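Local coordinates for protein N-acetylneuraminic acid (Sialic acid) synthetase (Leptospira borgpetersenii serovar Hardjo-bovis, PDB 6NCS) that probably catalyses the condensation that forms a sialic acid or its 9-phosphate, and binds a manganese ion in a TIM-barrel domain, at residues G213-I216 against P217-V221. Residues are numbered along the deposited sequence; the frame is centred on the assembly and turned at random.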
loop_
_atom_site.group_PDB
_atom_site.type_symbol
_atom_site.label_atom_id
_atom_site.label_comp_id
_atom_site.label_asym_id
_atom_site.label_seq_id
_atom_site.Cartn_x
_atom_site.Cartn_y
_atom_site.Cartn_z
ATOM N N GLY A 213 -6.752 -6.163 14.967
ATOM C CA GLY A 213 -7.027 -4.751 14.832
ATOM C C GLY A 213 -7.486 -4.396 13.436
ATOM O O GLY A 213 -7.812 -5.269 12.628
ATOM N N ILE A 214 -7.499 -3.090 13.148
ATOM C CA ILE A 214 -7.827 -2.638 11.801
ATOM C C ILE A 214 -6.629 -2.064 11.067
ATOM O O ILE A 214 -6.762 -1.711 9.891
ATOM C CB ILE A 214 -8.990 -1.625 11.788
ATOM C CG1 ILE A 214 -8.628 -0.344 12.541
ATOM C CG2 ILE A 214 -10.268 -2.257 12.311
ATOM C CD1 ILE A 214 -9.618 0.789 12.273
ATOM N N GLU A 215 -5.460 -1.983 11.703
ATOM C CA GLU A 215 -4.310 -1.423 10.999
ATOM C C GLU A 215 -3.942 -2.265 9.788
ATOM O O GLU A 215 -3.659 -1.723 8.718
ATOM C CB GLU A 215 -3.104 -1.290 11.920
ATOM C CG GLU A 215 -1.941 -0.582 11.213
ATOM C CD GLU A 215 -0.649 -0.584 11.998
ATOM O OE1 GLU A 215 -0.305 -1.619 12.596
ATOM O OE2 GLU A 215 0.027 0.464 12.006
ATOM N N ILE A 216 -3.914 -3.592 9.935
ATOM C CA ILE A 216 -3.523 -4.443 8.809
ATOM C C ILE A 216 -4.507 -4.336 7.646
ATOM O O ILE A 216 -4.058 -4.142 6.504
ATOM C CB ILE A 216 -3.290 -5.885 9.285
ATOM C CG1 ILE A 216 -2.108 -5.923 10.254
ATOM C CG2 ILE A 216 -2.991 -6.776 8.095
ATOM C CD1 ILE A 216 -1.846 -7.272 10.912
ATOM N N PRO A 217 -5.830 -4.408 7.848
ATOM C CA PRO A 217 -6.730 -4.152 6.707
ATOM C C PRO A 217 -6.566 -2.764 6.074
ATOM O O PRO A 217 -6.699 -2.634 4.851
ATOM C CB PRO A 217 -8.137 -4.357 7.304
ATOM C CG PRO A 217 -7.974 -4.547 8.762
ATOM C CD PRO A 217 -6.546 -4.956 9.014
ATOM N N LEU A 218 -6.263 -1.728 6.851
ATOM C CA LEU A 218 -6.012 -0.419 6.244
ATOM C C LEU A 218 -4.744 -0.440 5.399
ATOM O O LEU A 218 -4.712 0.126 4.295
ATOM C CB LEU A 218 -5.914 0.658 7.329
ATOM C CG LEU A 218 -7.272 0.879 8.024
ATOM C CD1 LEU A 218 -7.110 1.819 9.191
ATOM C CD2 LEU A 218 -8.252 1.465 7.013
ATOM N N LEU A 219 -3.677 -1.058 5.914
ATOM C CA LEU A 219 -2.490 -1.240 5.088
ATOM C C LEU A 219 -2.815 -2.057 3.844
ATOM O O LEU A 219 -2.248 -1.810 2.773
ATOM C CB LEU A 219 -1.367 -1.901 5.900
ATOM C CG LEU A 219 -0.766 -1.016 7.000
ATOM C CD1 LEU A 219 0.155 -1.800 7.902
ATOM C CD2 LEU A 219 -0.035 0.163 6.368
ATOM N N ALA A 220 -3.752 -3.003 3.952
ATOM C CA ALA A 220 -4.115 -3.791 2.777
ATOM C C ALA A 220 -4.768 -2.925 1.713
ATOM O O ALA A 220 -4.504 -3.102 0.518
ATOM C CB ALA A 220 -5.039 -4.949 3.173
ATOM N N VAL A 221 -5.596 -1.961 2.129
ATOM C CA VAL A 221 -6.144 -0.978 1.188
ATOM C C VAL A 221 -5.025 -0.202 0.509
ATOM O O VAL A 221 -5.033 -0.023 -0.713
ATOM C CB VAL A 221 -7.131 -0.030 1.896
ATOM C CG1 VAL A 221 -7.558 1.088 0.953
ATOM C CG2 VAL A 221 -8.347 -0.795 2.394
#
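Ile216 and Pro217, the two residues with most surface buried here, follow one another in the first turn of helix 215-222. The pyrrolidine ring of Pro217 sits tight against the preceding side chain, with Ile216 CB only 3.4 Å from Pro217 CD. Farther round the ring, Pro217 CG lies 3.3 Å from Ile214 O. Proline fits this first turn because its nitrogen, which carries no hydrogen, has no donor role to fill. The carbonyls ahead of it are taken up in regular i to i+4 order. Leu218 N reaches Ile214 O at 3.1 Å. Leu219 N meets Glu215 O at 2.9 Å in a nearly straight bond. Ala220 N is 2.8 Å from Ile216 O, but its bond is more bent, 144° at the hydrogen.

Glu215 and Leu219 run alongside each other. With its CG trans to the backbone N (chi1 -175°), Glu215 lays that methylene 4.1 Å from Leu219 CD1, while its carboxylate extends to a salt bridge with Arg261 of the second subunit and a hydrogen bond to a bound tartaric acid, probably from the crystallisation liquor. Ile214 and Leu218 likewise lie side by side, meeting through their CD1 methyls.

The turn belongs to a beta-alpha-beta unit of the barrel, between strands 205-209 and 227-231. Ile216 packs on Tyr207 and Asp209 of the first, Pro217 and Ala220 touch Ile228 of the second, and Leu218 leans on helix 249-266.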